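Local coordinates for protein putative cellulase CEL6 (Mycobacterium tuberculosis, PDB 1UP3) that probably hydrolyses internal beta-1,4-glucosidic bonds of cellulose as a family 6 glycoside hydrolase, gripping the glucan chain in a cleft, at residues 231-245 with 257-270. Residues are numbered along the deposited sequence; the frame is centred on the assembly and turned at random.
Sequences LNWCNPSGRALGAPP and YLWIKRPGESDGTC. With BGC (beta-D-glucopyranose), chain B; BGC (beta-D-glucopyranose), chain C; SO4 (sulfate ion), chain E; SO4 (sulfate ion), chain D.
A disulfide and a cluster of hydrogen bonds tie two loops together, the first of which brings Trp233 to the sugar-binding cleft; 231-245 and 257-270 meet again at Trp259, just past the last strand of the sheet. Cys234 SG, anti to its own N (chi1 -152°), lies 2.0 Å from Cys270 SG (chi3 -82°). Next to them Asn235 N gives to the anti lone pair of Asp267 OD2 at 2.9 Å, while Asp267 N points almost straight at Asn235 OD1 (2.8 Å, 171°). Asn235 ND2 reaches Ser266 OG at 3.0 Å, close to the amide plane; with Glu274 as a further partner of ND2, the amide is oriented from both ends. That hydroxyl also receives Gly268 N in an ST turn and is hydrogen-bonded to Pro275 O. Lys261 NZ meets Asp267 OD1 from above the carboxylate plane (3.1 Å), and Arg220 adds a second salt bridge. This framework backs Trp233, whose indole carries two glucose units on one face and rests its other face on Cys234 CB, 3.5 Å from the ring plane. At the far end Trp259 NE1 donates to Ala243 O at 2.9 Å. Pro245 CD sits over the five-membered ring in a CH-pi contact, and Leu241 CD2 bridges Trp259 CH2 and Pro263 CB. Helix 282-291 packs against Leu241 through Leu288 and Asn235 through Tyr284, while edge strand 254-258, next to 213-217, runs into 257-270.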
ATOM      1  N   LEU A 231      -5.513   8.015  17.405  1.00 17.71           N
ATOM      2  CA  LEU A 231      -5.555   8.749  16.162  1.00 16.15           C
ATOM      3  C   LEU A 231      -4.185   9.352  15.847  1.00 13.45           C
ATOM      4  O   LEU A 231      -4.068  10.239  15.028  1.00 12.45           O
ATOM      5  CB  LEU A 231      -6.678   9.801  16.162  1.00 16.27           C
ATOM      6  CG  LEU A 231      -7.945   9.405  15.408  1.00 19.51           C
ATOM      7  CD1 LEU A 231      -8.539   8.090  15.813  1.00 20.13           C
ATOM      8  CD2 LEU A 231      -8.977  10.545  15.494  1.00 20.52           C
ATOM      9  N   ASN A 232      -3.125   8.831  16.453  1.00 13.21           N
ATOM     10  CA  ASN A 232      -1.780   9.323  16.097  1.00 12.37           C
ATOM     11  C   ASN A 232      -1.340   8.997  14.660  1.00 11.42           C
ATOM     12  O   ASN A 232      -0.365   9.581  14.165  1.00 11.38           O
ATOM     13  CB  ASN A 232      -0.719   8.937  17.149  1.00 13.30           C
ATOM     14  CG  ASN A 232      -0.337   7.492  17.111  1.00 14.79           C
ATOM     15  OD1 ASN A 232      -1.124   6.618  16.716  1.00 21.93           O
ATOM     16  ND2 ASN A 232       0.907   7.201  17.521  1.00 17.50           N
ATOM     17  N   TRP A 233      -2.105   8.132  13.991  1.00 10.35           N
ATOM     18  CA  TRP A 233      -1.895   7.744  12.591  1.00 10.00           C
ATOM     19  C   TRP A 233      -2.761   8.576  11.644  1.00  9.28           C
ATOM     20  O   TRP A 233      -2.660   8.425  10.432  1.00 10.21           O
ATOM     21  CB  TRP A 233      -2.217   6.242  12.409  1.00 10.92           C
ATOM     22  CG  TRP A 233      -3.537   5.899  13.054  1.00 10.92           C
ATOM     23  CD1 TRP A 233      -3.714   5.418  14.329  1.00 11.64           C
ATOM     24  CD2 TRP A 233      -4.854   6.147  12.542  1.00 10.03           C
ATOM     25  NE1 TRP A 233      -5.053   5.288  14.606  1.00 13.51           N
ATOM     26  CE2 TRP A 233      -5.774   5.724  13.534  1.00 11.34           C
ATOM     27  CE3 TRP A 233      -5.359   6.623  11.329  1.00 11.52           C
ATOM     28  CZ2 TRP A 233      -7.164   5.783  13.352  1.00 12.62           C
ATOM     29  CZ3 TRP A 233      -6.734   6.686  11.153  1.00 11.77           C
ATOM     30  CH2 TRP A 233      -7.616   6.285  12.182  1.00 12.37           C
ATOM     31  N   CYS A 234      -3.612   9.462  12.192  1.00  8.00           N
ATOM     32  CA  CYS A 234      -4.611  10.182  11.393  1.00  8.80           C
ATOM     33  C   CYS A 234      -4.162  11.636  11.193  1.00  8.14           C
ATOM     34  O   CYS A 234      -4.295  12.467  12.076  1.00  8.35           O
ATOM     35  CB  CYS A 234      -5.963  10.067  12.100  1.00  8.37           C
ATOM     36  SG  CYS A 234      -7.401  10.135  11.035  1.00 13.37           S
ATOM     37  N   ASN A 235      -3.574  11.903  10.035  1.00  7.30           N
ATOM     38  CA  ASN A 235      -2.967  13.209   9.717  1.00  8.29           C
ATOM     39  C   ASN A 235      -2.133  13.832  10.855  1.00  7.71           C
ATOM     40  O   ASN A 235      -2.339  15.005  11.189  1.00  9.02           O
ATOM     41  CB  ASN A 235      -4.047  14.213   9.308  1.00  8.65           C
ATOM     42  CG  ASN A 235      -4.785  13.824   8.026  1.00  8.27           C
ATOM     43  OD1 ASN A 235      -4.190  13.226   7.123  1.00 10.13           O
ATOM     44  ND2 ASN A 235      -6.079  14.181   7.926  1.00  9.21           N
ATOM     45  N   PRO A 236      -1.181  13.112  11.441  1.00  7.51           N
ATOM     46  CA  PRO A 236      -0.326  13.727  12.472  1.00  8.03           C
ATOM     47  C   PRO A 236       0.572  14.820  11.919  1.00  9.22           C
ATOM     48  O   PRO A 236       1.022  14.776  10.797  1.00  9.36           O
ATOM     49  CB  PRO A 236       0.517  12.573  12.975  1.00  7.30           C
ATOM     50  CG  PRO A 236       0.574  11.630  11.766  1.00  7.01           C
ATOM     51  CD  PRO A 236      -0.778  11.731  11.131  1.00  7.65           C
ATOM     52  N   SER A 237       0.850  15.803  12.763  1.00 10.39           N
ATOM     53  CA  SER A 237       1.852  16.784  12.412  1.00 10.06           C
ATOM     54  C   SER A 237       3.249  16.289  12.798  1.00  8.74           C
ATOM     55  O   SER A 237       3.421  15.289  13.506  1.00 10.04           O
ATOM     56  CB  SER A 237       1.522  18.120  13.074  1.00 11.33           C
ATOM     57  OG  SER A 237       1.620  17.982  14.474  1.00 14.34           O
ATOM     58  N   GLY A 238       4.257  17.000  12.297  1.00  8.73           N
ATOM     59  CA  GLY A 238       5.654  16.751  12.624  1.00  9.33           C
ATOM     60  C   GLY A 238       6.298  15.508  12.014  1.00  7.98           C
ATOM     61  O   GLY A 238       7.389  15.093  12.428  1.00  9.99           O
ATOM     62  N   ARG A 239       5.611  14.882  11.061  1.00  7.69           N
ATOM     63  CA  ARG A 239       6.135  13.705  10.364  1.00  6.35           C
ATOM     64  C   ARG A 239       6.932  14.148   9.138  1.00  5.63           C
ATOM     65  O   ARG A 239       6.715  15.221   8.610  1.00  5.72           O
ATOM     66  CB  ARG A 239       5.004  12.760   9.933  1.00  6.36           C
ATOM     67  CG  ARG A 239       4.078  12.285  11.060  1.00  8.15           C
ATOM     68  CD  ARG A 239       4.763  11.749  12.303  1.00  8.87           C
ATOM     69  NE  ARG A 239       4.923  12.778  13.305  1.00 13.99           N
ATOM     70  CZ  ARG A 239       5.920  12.864  14.189  1.00 13.56           C
ATOM     71  NH1 ARG A 239       6.957  12.039  14.210  1.00 11.36           N
ATOM     72  NH2 ARG A 239       5.885  13.845  15.063  1.00 15.71           N
ATOM     73  N   ALA A 240       7.782  13.267   8.623  1.00  5.94           N
ATOM     74  CA  ALA A 240       8.661  13.604   7.512  1.00  5.92           C
ATOM     75  C   ALA A 240       8.637  12.496   6.497  1.00  5.80           C
ATOM     76  O   ALA A 240       8.505  11.331   6.868  1.00  5.88           O
ATOM     77  CB  ALA A 240      10.071  13.792   8.046  1.00  5.86           C
ATOM     78  N   LEU A 241       8.811  12.850   5.231  1.00  5.95           N
ATOM     79  CA  LEU A 241       9.083  11.850   4.206  1.00  6.11           C
ATOM     80  C   LEU A 241      10.231  10.967   4.672  1.00  5.71           C
ATOM     81  O   LEU A 241      11.241  11.465   5.258  1.00  6.51           O
ATOM     82  CB  LEU A 241       9.514  12.518   2.914  1.00  6.09           C
ATOM     83  CG  LEU A 241       8.554  13.509   2.285  1.00  6.52           C
ATOM     84  CD1 LEU A 241       9.264  14.136   1.088  1.00  8.16           C
ATOM     85  CD2 LEU A 241       7.253  12.855   1.884  1.00  6.79           C
ATOM     86  N   GLY A 242      10.092   9.666   4.387  1.00  6.09           N
ATOM     87  CA  GLY A 242      11.147   8.702   4.634  1.00  6.02           C
ATOM     88  C   GLY A 242      11.977   8.415   3.396  1.00  5.75           C
ATOM     89  O   GLY A 242      11.891   9.127   2.372  1.00  6.60           O
ATOM     90  N   ALA A 243      12.828   7.399   3.488  1.00  7.22           N
ATOM     91  CA  ALA A 243      13.700   7.001   2.380  1.00  7.63           C
ATOM     92  C   ALA A 243      12.970   6.857   1.084  1.00  7.48           C
ATOM     93  O   ALA A 243      11.930   6.243   1.056  1.00  6.95           O
ATOM     94  CB  ALA A 243      14.346   5.650   2.698  1.00  8.63           C
ATOM     95  N   PRO A 244      13.481   7.419  -0.015  1.00  8.15           N
ATOM     96  CA  PRO A 244      12.866   7.194  -1.302  1.00  8.12           C
ATOM     97  C   PRO A 244      12.892   5.722  -1.699  1.00  7.57           C
ATOM     98  O   PRO A 244      13.757   4.955  -1.209  1.00  7.45           O
ATOM     99  CB  PRO A 244      13.672   8.060  -2.281  1.00  9.66           C
ATOM    100  CG  PRO A 244      14.426   9.034  -1.421  1.00 11.88           C
ATOM    101  CD  PRO A 244      14.564   8.430  -0.067  1.00  9.00           C
ATOM    102  N   PRO A 245      11.940   5.322  -2.525  1.00  7.66           N
ATOM    103  CA  PRO A 245      11.837   3.912  -2.917  1.00  6.31           C
ATOM    104  C   PRO A 245      13.148   3.356  -3.458  1.00  6.90           C
ATOM    105  O   PRO A 245      13.853   4.004  -4.252  1.00  7.05           O
ATOM    106  CB  PRO A 245      10.697   3.910  -3.943  1.00  7.31           C
ATOM    107  CG  PRO A 245       9.874   5.100  -3.557  1.00  7.78           C
ATOM    108  CD  PRO A 245      10.829   6.120  -3.073  1.00  7.56           C
ATOM    109  N   TYR A 257      12.039  -0.742   0.034  1.00  4.69           N
ATOM    110  CA  TYR A 257      11.298   0.376   0.615  1.00  4.62           C
ATOM    111  C   TYR A 257      10.470   0.985  -0.501  1.00  4.92           C
ATOM    112  O   TYR A 257      11.006   1.230  -1.579  1.00  6.10           O
ATOM    113  CB  TYR A 257      12.230   1.443   1.207  1.00  4.54           C
ATOM    114  CG  TYR A 257      13.272   0.954   2.178  1.00  6.25           C
ATOM    115  CD1 TYR A 257      13.089  -0.182   2.918  1.00  5.37           C
ATOM    116  CD2 TYR A 257      14.471   1.663   2.326  1.00  6.77           C
ATOM    117  CE1 TYR A 257      14.083  -0.636   3.823  1.00  4.56           C
ATOM    118  CE2 TYR A 257      15.445   1.236   3.185  1.00  8.15           C
ATOM    119  CZ  TYR A 257      15.251   0.085   3.927  1.00  7.41           C
ATOM    120  OH  TYR A 257      16.216  -0.373   4.769  1.00  7.89           O
ATOM    121  N   LEU A 258       9.170   1.133  -0.289  1.00  5.60           N
ATOM    122  CA  LEU A 258       8.256   1.714  -1.271  1.00  5.15           C
ATOM    123  C   LEU A 258       7.517   2.883  -0.685  1.00  5.45           C
ATOM    124  O   LEU A 258       7.380   2.981   0.550  1.00  5.96           O
ATOM    125  CB  LEU A 258       7.231   0.693  -1.780  1.00  6.25           C
ATOM    126  CG  LEU A 258       7.775  -0.566  -2.480  1.00  6.23           C
ATOM    127  CD1 LEU A 258       6.623  -1.516  -2.770  1.00  7.79           C
ATOM    128  CD2 LEU A 258       8.580  -0.198  -3.739  1.00 10.79           C
ATOM    129  N   TRP A 259       7.000   3.754  -1.545  1.00  4.79           N
ATOM    130  CA  TRP A 259       6.009   4.734  -1.051  1.00  5.29           C
ATOM    131  C   TRP A 259       4.644   4.207  -1.479  1.00  6.10           C
ATOM    132  O   TRP A 259       4.303   4.288  -2.658  1.00  6.09           O
ATOM    133  CB  TRP A 259       6.263   6.133  -1.607  1.00  4.96           C
ATOM    134  CG  TRP A 259       7.421   6.836  -0.982  1.00  4.71           C
ATOM    135  CD1 TRP A 259       8.402   6.299  -0.164  1.00  3.94           C
ATOM    136  CD2 TRP A 259       7.735   8.222  -1.122  1.00  3.96           C
ATOM    137  NE1 TRP A 259       9.316   7.268   0.153  1.00  5.80           N
ATOM    138  CE2 TRP A 259       8.914   8.463  -0.382  1.00  5.71           C
ATOM    139  CE3 TRP A 259       7.121   9.291  -1.771  1.00  5.72           C
ATOM    140  CZ2 TRP A 259       9.517   9.726  -0.316  1.00  5.88           C
ATOM    141  CZ3 TRP A 259       7.715  10.564  -1.680  1.00  6.47           C
ATOM    142  CH2 TRP A 259       8.900  10.746  -0.965  1.00  6.70           C
ATOM    143  N   ILE A 260       3.948   3.553  -0.561  1.00  4.44           N
ATOM    144  CA  ILE A 260       2.659   2.938  -0.861  1.00  5.04           C
ATOM    145  C   ILE A 260       1.553   3.973  -0.686  1.00  4.97           C
ATOM    146  O   ILE A 260       0.880   4.347  -1.656  1.00  4.50           O
ATOM    147  CB  ILE A 260       2.484   1.626  -0.059  1.00  4.86           C
ATOM    148  CG1 ILE A 260       3.638   0.687  -0.414  1.00  6.94           C
ATOM    149  CG2 ILE A 260       1.109   0.997  -0.419  1.00  4.45           C
ATOM    150  CD1 ILE A 260       3.674  -0.601   0.329  1.00  8.35           C
ATOM    151  N   LYS A 261       1.401   4.492   0.524  1.00  5.72           N
ATOM    152  CA  LYS A 261       0.638   5.702   0.739  1.00  5.28           C
ATOM    153  C   LYS A 261       1.239   6.832  -0.087  1.00  6.23           C
ATOM    154  O   LYS A 261       2.456   6.898  -0.226  1.00  6.48           O
ATOM    155  CB  LYS A 261       0.672   6.060   2.229  1.00  6.39           C
ATOM    156  CG  LYS A 261       0.169   7.448   2.628  1.00  7.43           C
ATOM    157  CD  LYS A 261      -1.299   7.529   2.579  1.00  9.14           C
ATOM    158  CE  LYS A 261      -1.752   8.961   2.858  1.00 11.59           C
ATOM    159  NZ  LYS A 261      -3.198   9.007   3.153  1.00 13.76           N
ATOM    160  N   ARG A 262       0.370   7.691  -0.647  1.00  5.61           N
ATOM    161  CA  ARG A 262       0.799   8.846  -1.423  1.00  6.24           C
ATOM    162  C   ARG A 262       0.884  10.085  -0.524  1.00  6.51           C
ATOM    163  O   ARG A 262      -0.152  10.587  -0.071  1.00  7.03           O
ATOM    164  CB  ARG A 262      -0.182   9.098  -2.557  1.00  6.32           C
ATOM    165  CG  ARG A 262      -0.171   8.012  -3.655  1.00  6.83           C
ATOM    166  CD  ARG A 262      -0.826   8.409  -5.003  1.00 12.88           C
ATOM    167  NE  ARG A 262      -0.367   7.532  -6.086  1.00 14.06           N
ATOM    168  CZ  ARG A 262      -0.533   7.734  -7.421  1.00 15.03           C
ATOM    169  NH1 ARG A 262      -1.134   8.796  -7.932  1.00 17.60           N
ATOM    170  NH2 ARG A 262      -0.070   6.835  -8.254  1.00 16.20           N
ATOM    171  N   PRO A 263       2.096  10.583  -0.253  1.00  7.26           N
ATOM    172  CA  PRO A 263       2.251  11.767   0.622  1.00  7.86           C
ATOM    173  C   PRO A 263       1.448  12.915   0.121  1.00  7.87           C
ATOM    174  O   PRO A 263       1.493  13.260  -1.051  1.00  7.88           O
ATOM    175  CB  PRO A 263       3.740  12.104   0.542  1.00  7.88           C
ATOM    176  CG  PRO A 263       4.383  10.802   0.227  1.00  9.09           C
ATOM    177  CD  PRO A 263       3.419  10.092  -0.701  1.00  8.40           C
ATOM    178  N   GLY A 264       0.705  13.527   1.039  1.00  7.78           N
ATOM    179  CA  GLY A 264      -0.181  14.629   0.702  1.00  7.60           C
ATOM    180  C   GLY A 264      -1.636  14.237   0.775  1.00  8.21           C
ATOM    181  O   GLY A 264      -2.485  15.070   1.060  1.00  8.41           O
ATOM    182  N   GLU A 265      -1.949  12.954   0.598  1.00  7.96           N
ATOM    183  CA  GLU A 265      -3.341  12.499   0.736  1.00  8.64           C
ATOM    184  C   GLU A 265      -3.771  12.463   2.190  1.00  8.63           C
ATOM    185  O   GLU A 265      -3.003  12.023   3.066  1.00  8.27           O
ATOM    186  CB  GLU A 265      -3.519  11.111   0.127  1.00  9.62           C
ATOM    187  CG  GLU A 265      -3.573  11.142  -1.363  1.00 10.25           C
ATOM    188  CD  GLU A 265      -3.849   9.730  -1.897  1.00 12.39           C
ATOM    189  OE1 GLU A 265      -4.260   8.818  -1.102  1.00 19.52           O
ATOM    190  OE2 GLU A 265      -3.682   9.526  -3.041  1.00 17.43           O
ATOM    191  N   SER A 266      -4.966  12.988   2.472  1.00  8.10           N
ATOM    192  CA  SER A 266      -5.505  12.982   3.821  1.00  7.91           C
ATOM    193  C   SER A 266      -5.781  11.558   4.282  1.00  6.90           C
ATOM    194  O   SER A 266      -6.202  10.717   3.511  1.00  8.83           O
ATOM    195  CB  SER A 266      -6.783  13.801   3.910  1.00  8.56           C
ATOM    196  OG  SER A 266      -7.307  13.748   5.233  1.00  8.46           O
ATOM    197  N   ASP A 267      -5.580  11.308   5.568  1.00  7.43           N
ATOM    198  CA  ASP A 267      -5.925  10.029   6.176  1.00  7.50           C
ATOM    199  C   ASP A 267      -7.418   9.947   6.510  1.00  8.52           C
ATOM    200  O   ASP A 267      -7.922   8.856   6.847  1.00 10.01           O
ATOM    201  CB  ASP A 267      -5.083   9.768   7.423  1.00  7.29           C
ATOM    202  CG  ASP A 267      -3.606   9.699   7.123  1.00  9.49           C
ATOM    203  OD1 ASP A 267      -3.249   8.914   6.214  1.00 12.07           O
ATOM    204  OD2 ASP A 267      -2.757  10.396   7.747  1.00 10.05           O
ATOM    205  N   GLY A 268      -8.101  11.093   6.496  1.00  9.38           N
ATOM    206  CA  GLY A 268      -9.511  11.167   6.849  1.00  9.29           C
ATOM    207  C   GLY A 268      -9.866  12.474   7.550  1.00  9.33           C
ATOM    208  O   GLY A 268      -9.029  13.346   7.735  1.00  9.20           O
ATOM    209  N   THR A 269     -11.117  12.570   7.993  1.00 10.09           N
ATOM    210  CA  THR A 269     -11.559  13.722   8.742  1.00  9.94           C
ATOM    211  C   THR A 269     -10.941  13.827  10.150  1.00 10.33           C
ATOM    212  O   THR A 269     -10.736  14.933  10.678  1.00  9.23           O
ATOM    213  CB  THR A 269     -13.089  13.730   8.784  1.00 10.10           C
ATOM    214  OG1 THR A 269     -13.562  12.486   9.286  1.00 10.85           O
ATOM    215  CG2 THR A 269     -13.689  13.806   7.432  1.00 11.34           C
ATOM    216  N   CYS A 270     -10.621  12.674  10.731  1.00 11.23           N
ATOM    217  CA  CYS A 270      -9.734  12.569  11.903  1.00 13.44           C
ATOM    218  C   CYS A 270     -10.278  13.282  13.158  1.00 15.15           C
ATOM    219  O   CYS A 270      -9.518  13.687  14.021  1.00 16.43           O
ATOM    220  CB  CYS A 270      -8.293  13.010  11.537  1.00 13.78           C
ATOM    221  SG  CYS A 270      -7.506  11.947  10.268  1.00 16.16           S
TER
HETATM  222  C2  BGC B   3      -3.047   0.689  15.081  1.00 12.19           C
HETATM  223  C3  BGC B   3      -3.573   1.620  14.014  1.00  9.87           C
HETATM  224  C4  BGC B   3      -4.967   1.219  13.516  1.00  9.10           C
HETATM  225  C5  BGC B   3      -5.929   0.929  14.696  1.00 11.18           C
HETATM  226  C6  BGC B   3      -7.239   0.314  14.194  1.00 15.87           C
HETATM  227  C1  BGC B   3      -4.119   0.519  16.146  1.00 11.69           C
HETATM  228  O2  BGC B   3      -1.848   1.237  15.616  1.00 11.64           O
HETATM  229  O3  BGC B   3      -2.623   1.698  12.947  1.00  9.31           O
HETATM  230  O4  BGC B   3      -5.525   2.256  12.792  1.00 10.13           O
HETATM  231  O5  BGC B   3      -5.289   0.011  15.524  1.00 15.14           O
HETATM  232  O6  BGC B   3      -8.107   0.200  15.318  1.00 21.22           O
HETATM  233  C2  BGC C   4      -6.555   2.952  10.721  1.00 10.07           C
HETATM  234  C3  BGC C   4      -6.459   2.828   9.208  1.00 10.22           C
HETATM  235  C4  BGC C   4      -5.044   3.157   8.731  1.00  8.66           C
HETATM  236  C5  BGC C   4      -4.040   2.315   9.547  1.00  6.00           C
HETATM  237  C6  BGC C   4      -2.590   2.710   9.238  1.00  6.77           C
HETATM  238  C1  BGC C   4      -5.473   2.094  11.387  1.00  9.85           C
HETATM  239  O2  BGC C   4      -7.876   2.623  11.192  1.00 13.03           O
HETATM  240  O3  BGC C   4      -7.414   3.646   8.551  1.00 10.65           O
HETATM  241  O4  BGC C   4      -4.865   2.894   7.335  1.00  9.94           O
HETATM  242  O5  BGC C   4      -4.204   2.506  10.944  1.00  8.49           O
HETATM  243  O6  BGC C   4      -1.685   1.875   9.935  1.00  7.16           O
HETATM  244  S   SO4 E 387     -15.104  14.327  11.932  1.00 19.45           S
HETATM  245  O1  SO4 E 387     -16.276  14.150  11.106  1.00 22.22           O
HETATM  246  O2  SO4 E 387     -14.352  15.495  11.508  1.00 17.61           O
HETATM  247  O3  SO4 E 387     -14.266  13.118  11.960  1.00 16.74           O
HETATM  248  O4  SO4 E 387     -15.451  14.432  13.367  1.00 22.78           O
HETATM  249  S   SO4 D 385      -6.194   4.325  18.039  1.00 30.58           S
HETATM  250  O1  SO4 D 385      -7.392   3.492  18.125  1.00 33.76           O
HETATM  251  O2  SO4 D 385      -6.569   5.638  17.529  1.00 31.89           O
HETATM  252  O3  SO4 D 385      -5.282   3.703  17.098  1.00 28.16           O
HETATM  253  O4  SO4 D 385      -5.493   4.423  19.338  1.00 30.83           O